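Long-range contact in glycerol dehydratase (Clostridium butyricum, PDB 1R9D), which probably dehydrates glycerol by glycyl-radical chemistry that needs no vitamin B12, as a member of the pyruvate formate-lyase-like family: residues G444-N452 and V499-D510. Residues are numbered along the deposited sequence; the frame is centred on the assembly and turned at random.
Sequences GWHDSAFFN and VKHMCCADNCID
W445 lays its indole flat on the carboxylate of D510: the two planes are 8° apart, and OD2 stands 3.8 Å above the W445 ring plane, over its centre. D510 presents its acid group this way because CG lies anti to the backbone N. D510 OD2, the oxygen over the indole, also forms a salt bridge with R631 NH2, which probably offsets its charge. The far rim of the indole presses on the helix backbone, with W445 CH2 3.3 Å from D510 CA, while the carbonyl carbon of I509 lies at the ring edge near its plane and I509 CG2 touches W445 CH2.

One helical turn back, D506 receives a hydrogen bond from the hydroxyl of S448, OG to OD1 2.9 Å. The hydroxyl comes from above the carboxylate, 50° out of its plane. The other oxygen, D506 OD2, lies 2.7 Å from S448 O.

Beyond this polar patch the contact is apolar. The extended chain of M502 sets SD 3.8 Å from A449 CB, and the bend at chi3 turns the methyl toward F451 CD1. The same sulfur makes an oblique Met-aromatic contact, 5.0 Å from the F451 ring centroid. V499 crosses the F451 side chain at about a right angle, with CG2 against CE1 and CZ.

Next to S448, D447 hydrogen-bonds a bound glycerol through OD2. Strand 449-452 pairs in parallel with strand 543-551 and runs nearly antiparallel to the helical segment 499-510 (167°), part of helix 484-516. The helix thus backs the strand and the loop beside the bound glycerol, an arrangement consistent with the alpha/beta barrel of glycyl radical enzymes.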
ATOM      1  N   GLY A 444      10.835 -14.383 -11.384  1.00 22.98           N
ATOM      2  CA  GLY A 444      11.929 -13.859 -12.191  1.00 23.06           C
ATOM      3  C   GLY A 444      11.743 -12.672 -13.118  1.00 22.28           C
ATOM      4  O   GLY A 444      12.742 -12.131 -13.595  1.00 22.20           O
ATOM      5  N   TRP A 445      10.506 -12.259 -13.391  1.00 22.70           N
ATOM      6  CA  TRP A 445      10.292 -11.118 -14.288  1.00 22.30           C
ATOM      7  C   TRP A 445      11.231 -11.273 -15.500  1.00 22.18           C
ATOM      8  O   TRP A 445      11.906 -10.329 -15.910  1.00 22.97           O
ATOM      9  CB  TRP A 445      10.589  -9.811 -13.529  1.00 22.08           C
ATOM     10  CG  TRP A 445       9.362  -9.183 -12.915  1.00 22.49           C
ATOM     11  CD1 TRP A 445       8.389  -9.813 -12.187  1.00 23.30           C
ATOM     12  CD2 TRP A 445       8.936  -7.826 -13.063  1.00 22.34           C
ATOM     13  NE1 TRP A 445       7.374  -8.931 -11.887  1.00 24.05           N
ATOM     14  CE2 TRP A 445       7.684  -7.705 -12.415  1.00 23.98           C
ATOM     15  CE3 TRP A 445       9.487  -6.699 -13.689  1.00 23.50           C
ATOM     16  CZ2 TRP A 445       6.973  -6.502 -12.379  1.00 23.93           C
ATOM     17  CZ3 TRP A 445       8.777  -5.496 -13.653  1.00 24.79           C
ATOM     18  CH2 TRP A 445       7.532  -5.412 -13.001  1.00 23.18           C
ATOM     19  N   HIS A 446      11.242 -12.475 -16.070  1.00 22.31           N
ATOM     20  CA  HIS A 446      12.129 -12.831 -17.183  1.00 22.93           C
ATOM     21  C   HIS A 446      12.049 -12.085 -18.527  1.00 23.96           C
ATOM     22  O   HIS A 446      12.870 -12.331 -19.420  1.00 24.00           O
ATOM     23  CB  HIS A 446      12.047 -14.340 -17.410  1.00 21.75           C
ATOM     24  CG  HIS A 446      12.478 -15.150 -16.222  1.00 22.65           C
ATOM     25  ND1 HIS A 446      13.794 -15.233 -15.814  1.00 21.83           N
ATOM     26  CD2 HIS A 446      11.767 -15.904 -15.350  1.00 20.23           C
ATOM     27  CE1 HIS A 446      13.874 -16.006 -14.745  1.00 21.11           C
ATOM     28  NE2 HIS A 446      12.659 -16.426 -14.443  1.00 21.32           N
ATOM     29  N   ASP A 447      11.067 -11.208 -18.705  1.00 23.30           N
ATOM     30  CA  ASP A 447      11.015 -10.414 -19.933  1.00 24.03           C
ATOM     31  C   ASP A 447      10.435  -9.053 -19.586  1.00 24.17           C
ATOM     32  O   ASP A 447       9.371  -8.650 -20.070  1.00 23.96           O
ATOM     33  CB  ASP A 447      10.196 -11.083 -21.038  1.00 25.14           C
ATOM     34  CG  ASP A 447      10.400 -10.405 -22.389  1.00 27.29           C
ATOM     35  OD1 ASP A 447      11.279  -9.516 -22.472  1.00 26.72           O
ATOM     36  OD2 ASP A 447       9.703 -10.757 -23.367  1.00 28.75           O
ATOM     37  N   SER A 448      11.163  -8.344 -18.734  1.00 22.20           N
ATOM     38  CA  SER A 448      10.750  -7.037 -18.252  1.00 22.62           C
ATOM     39  C   SER A 448      10.954  -5.886 -19.231  1.00 22.69           C
ATOM     40  O   SER A 448      10.429  -4.795 -19.015  1.00 23.80           O
ATOM     41  CB  SER A 448      11.472  -6.728 -16.939  1.00 24.38           C
ATOM     42  OG  SER A 448      12.866  -6.554 -17.144  1.00 26.01           O
ATOM     43  N   ALA A 449      11.708  -6.117 -20.303  1.00 22.46           N
ATOM     44  CA  ALA A 449      11.948  -5.060 -21.284  1.00 22.53           C
ATOM     45  C   ALA A 449      12.815  -5.509 -22.454  1.00 22.44           C
ATOM     46  O   ALA A 449      13.486  -6.535 -22.383  1.00 22.53           O
ATOM     47  CB  ALA A 449      12.609  -3.870 -20.605  1.00 22.22           C
ATOM     48  N   PHE A 450      12.763  -4.738 -23.539  1.00 23.13           N
ATOM     49  CA  PHE A 450      13.600  -4.983 -24.716  1.00 22.31           C
ATOM     50  C   PHE A 450      14.378  -3.681 -24.875  1.00 22.33           C
ATOM     51  O   PHE A 450      13.804  -2.591 -24.791  1.00 22.33           O
ATOM     52  CB  PHE A 450      12.771  -5.258 -25.977  1.00 22.78           C
ATOM     53  CG  PHE A 450      12.171  -6.635 -26.026  1.00 22.95           C
ATOM     54  CD1 PHE A 450      10.800  -6.811 -25.899  1.00 24.53           C
ATOM     55  CD2 PHE A 450      12.978  -7.754 -26.207  1.00 23.78           C
ATOM     56  CE1 PHE A 450      10.236  -8.086 -25.955  1.00 24.90           C
ATOM     57  CE2 PHE A 450      12.428  -9.032 -26.264  1.00 23.84           C
ATOM     58  CZ  PHE A 450      11.051  -9.197 -26.139  1.00 24.11           C
ATOM     59  N   PHE A 451      15.681  -3.803 -25.100  1.00 22.05           N
ATOM     60  CA  PHE A 451      16.575  -2.651 -25.220  1.00 21.06           C
ATOM     61  C   PHE A 451      17.296  -2.699 -26.569  1.00 20.51           C
ATOM     62  O   PHE A 451      17.904  -3.707 -26.910  1.00 21.65           O
ATOM     63  CB  PHE A 451      17.589  -2.711 -24.074  1.00 21.37           C
ATOM     64  CG  PHE A 451      18.459  -1.497 -23.952  1.00 23.72           C
ATOM     65  CD1 PHE A 451      18.119  -0.467 -23.080  1.00 24.38           C
ATOM     66  CD2 PHE A 451      19.644  -1.404 -24.676  1.00 23.70           C
ATOM     67  CE1 PHE A 451      18.949   0.640 -22.924  1.00 25.49           C
ATOM     68  CE2 PHE A 451      20.486  -0.299 -24.530  1.00 24.24           C
ATOM     69  CZ  PHE A 451      20.140   0.724 -23.652  1.00 25.32           C
ATOM     70  N   ASN A 452      17.221  -1.608 -27.326  1.00 21.08           N
ATOM     71  CA  ASN A 452      17.842  -1.537 -28.651  1.00 21.66           C
ATOM     72  C   ASN A 452      19.315  -1.138 -28.581  1.00 22.40           C
ATOM     73  O   ASN A 452      19.643   0.041 -28.465  1.00 23.04           O
ATOM     74  CB  ASN A 452      17.083  -0.530 -29.527  1.00 21.94           C
ATOM     75  CG  ASN A 452      17.503  -0.592 -30.983  1.00 23.42           C
ATOM     76  OD1 ASN A 452      18.646  -0.931 -31.300  1.00 23.49           O
ATOM     77  ND2 ASN A 452      16.580  -0.251 -31.881  1.00 23.93           N
ATOM     78  N   VAL A 499      20.072   2.538 -19.738  1.00 23.70           N
ATOM     79  CA  VAL A 499      19.841   1.323 -18.967  1.00 24.16           C
ATOM     80  C   VAL A 499      19.309   1.740 -17.594  1.00 24.01           C
ATOM     81  O   VAL A 499      18.429   1.092 -17.038  1.00 24.01           O
ATOM     82  CB  VAL A 499      21.128   0.486 -18.791  1.00 22.14           C
ATOM     83  CG1 VAL A 499      20.879  -0.653 -17.809  1.00 22.33           C
ATOM     84  CG2 VAL A 499      21.552  -0.092 -20.135  1.00 24.06           C
ATOM     85  N   LYS A 500      19.831   2.840 -17.061  1.00 25.05           N
ATOM     86  CA  LYS A 500      19.382   3.328 -15.764  1.00 26.16           C
ATOM     87  C   LYS A 500      17.876   3.602 -15.780  1.00 26.29           C
ATOM     88  O   LYS A 500      17.145   3.167 -14.889  1.00 26.13           O
ATOM     89  CB  LYS A 500      20.117   4.616 -15.381  1.00 28.06           C
ATOM     90  CG  LYS A 500      19.772   5.110 -13.983  1.00 30.31           C
ATOM     91  CD  LYS A 500      19.666   6.624 -13.909  1.00 34.74           C
ATOM     92  CE  LYS A 500      20.966   7.314 -14.274  1.00 36.72           C
ATOM     93  NZ  LYS A 500      20.835   8.798 -14.160  1.00 39.02           N
ATOM     94  N   HIS A 501      17.404   4.317 -16.795  1.00 25.13           N
ATOM     95  CA  HIS A 501      15.979   4.627 -16.859  1.00 25.23           C
ATOM     96  C   HIS A 501      15.084   3.440 -17.185  1.00 24.71           C
ATOM     97  O   HIS A 501      13.929   3.399 -16.761  1.00 25.41           O
ATOM     98  CB  HIS A 501      15.751   5.796 -17.818  1.00 25.62           C
ATOM     99  CG  HIS A 501      16.224   7.103 -17.262  1.00 26.48           C
ATOM    100  ND1 HIS A 501      15.614   7.712 -16.186  1.00 27.93           N
ATOM    101  CD2 HIS A 501      17.301   7.866 -17.565  1.00 28.06           C
ATOM    102  CE1 HIS A 501      16.298   8.792 -15.847  1.00 28.67           C
ATOM    103  NE2 HIS A 501      17.327   8.908 -16.668  1.00 28.74           N
ATOM    104  N   MET A 502      15.612   2.464 -17.917  1.00 23.93           N
ATOM    105  CA  MET A 502      14.840   1.272 -18.241  1.00 23.65           C
ATOM    106  C   MET A 502      14.608   0.489 -16.948  1.00 24.78           C
ATOM    107  O   MET A 502      13.500   0.023 -16.672  1.00 23.22           O
ATOM    108  CB  MET A 502      15.599   0.392 -19.243  1.00 23.42           C
ATOM    109  CG  MET A 502      15.018  -1.013 -19.401  1.00 23.18           C
ATOM    110  SD  MET A 502      15.918  -2.041 -20.579  1.00 22.60           S
ATOM    111  CE  MET A 502      17.440  -2.350 -19.668  1.00 22.01           C
ATOM    112  N   CYS A 503      15.657   0.351 -16.144  1.00 24.23           N
ATOM    113  CA  CYS A 503      15.531  -0.388 -14.896  1.00 25.31           C
ATOM    114  C   CYS A 503      14.655   0.342 -13.883  1.00 25.15           C
ATOM    115  O   CYS A 503      13.890  -0.287 -13.143  1.00 25.28           O
ATOM    116  CB  CYS A 503      16.921  -0.689 -14.330  1.00 25.47           C
ATOM    117  SG  CYS A 503      17.806  -1.886 -15.365  1.00 25.61           S
ATOM    118  N   CYS A 504      14.742   1.668 -13.859  1.00 26.19           N
ATOM    119  CA  CYS A 504      13.910   2.450 -12.948  1.00 26.89           C
ATOM    120  C   CYS A 504      12.445   2.314 -13.364  1.00 25.67           C
ATOM    121  O   CYS A 504      11.568   2.157 -12.514  1.00 23.25           O
ATOM    122  CB  CYS A 504      14.327   3.925 -12.962  1.00 29.99           C
ATOM    123  SG  CYS A 504      15.963   4.219 -12.237  1.00 41.15           S
ATOM    124  N   ALA A 505      12.186   2.364 -14.672  1.00 23.95           N
ATOM    125  CA  ALA A 505      10.820   2.225 -15.188  1.00 23.08           C
ATOM    126  C   ALA A 505      10.262   0.855 -14.794  1.00 22.86           C
ATOM    127  O   ALA A 505       9.110   0.742 -14.359  1.00 22.87           O
ATOM    128  CB  ALA A 505      10.811   2.381 -16.711  1.00 22.81           C
ATOM    129  N   ASP A 506      11.079  -0.182 -14.952  1.00 21.20           N
ATOM    130  CA  ASP A 506      10.677  -1.536 -14.583  1.00 21.91           C
ATOM    131  C   ASP A 506      10.303  -1.589 -13.103  1.00 22.49           C
ATOM    132  O   ASP A 506       9.290  -2.187 -12.730  1.00 23.24           O
ATOM    133  CB  ASP A 506      11.820  -2.522 -14.838  1.00 21.73           C
ATOM    134  CG  ASP A 506      11.732  -3.181 -16.200  1.00 23.85           C
ATOM    135  OD1 ASP A 506      12.762  -3.710 -16.663  1.00 25.07           O
ATOM    136  OD2 ASP A 506      10.632  -3.192 -16.798  1.00 23.16           O
ATOM    137  N   ASN A 507      11.119  -0.965 -12.260  1.00 21.54           N
ATOM    138  CA  ASN A 507      10.839  -0.977 -10.831  1.00 22.18           C
ATOM    139  C   ASN A 507       9.527  -0.281 -10.472  1.00 22.80           C
ATOM    140  O   ASN A 507       8.857  -0.679  -9.519  1.00 22.98           O
ATOM    141  CB  ASN A 507      12.007  -0.369 -10.043  1.00 22.34           C
ATOM    142  CG  ASN A 507      13.202  -1.313  -9.957  1.00 23.15           C
ATOM    143  OD1 ASN A 507      13.059  -2.530 -10.101  1.00 22.92           O
ATOM    144  ND2 ASN A 507      14.385  -0.756  -9.709  1.00 23.66           N
ATOM    145  N   CYS A 508       9.155   0.747 -11.233  1.00 22.23           N
ATOM    146  CA  CYS A 508       7.902   1.454 -10.979  1.00 22.62           C
ATOM    147  C   CYS A 508       6.713   0.560 -11.331  1.00 23.14           C
ATOM    148  O   CYS A 508       5.686   0.579 -10.649  1.00 22.52           O
ATOM    149  CB  CYS A 508       7.843   2.754 -11.790  1.00 23.71           C
ATOM    150  SG  CYS A 508       8.994   4.039 -11.221  1.00 26.07           S
ATOM    151  N   ILE A 509       6.863  -0.224 -12.395  1.00 21.99           N
ATOM    152  CA  ILE A 509       5.824  -1.147 -12.834  1.00 22.37           C
ATOM    153  C   ILE A 509       5.721  -2.282 -11.813  1.00 22.86           C
ATOM    154  O   ILE A 509       4.631  -2.795 -11.544  1.00 21.87           O
ATOM    155  CB  ILE A 509       6.167  -1.719 -14.227  1.00 22.40           C
ATOM    156  CG1 ILE A 509       6.154  -0.585 -15.253  1.00 21.48           C
ATOM    157  CG2 ILE A 509       5.172  -2.809 -14.631  1.00 22.39           C
ATOM    158  CD1 ILE A 509       6.740  -0.990 -16.599  1.00 23.37           C
ATOM    159  N   ASP A 510       6.866  -2.654 -11.243  1.00 22.63           N
ATOM    160  CA  ASP A 510       6.962  -3.714 -10.236  1.00 23.13           C
ATOM    161  C   ASP A 510       6.144  -3.282  -9.010  1.00 23.61           C
ATOM    162  O   ASP A 510       5.312  -4.038  -8.493  1.00 24.21           O
ATOM    163  CB  ASP A 510       8.442  -3.900  -9.853  1.00 23.39           C
ATOM    164  CG  ASP A 510       8.777  -5.311  -9.381  1.00 25.72           C
ATOM    165  OD1 ASP A 510       7.974  -5.921  -8.643  1.00 26.46           O
ATOM    166  OD2 ASP A 510       9.876  -5.808  -9.737  1.00 26.48           O
TER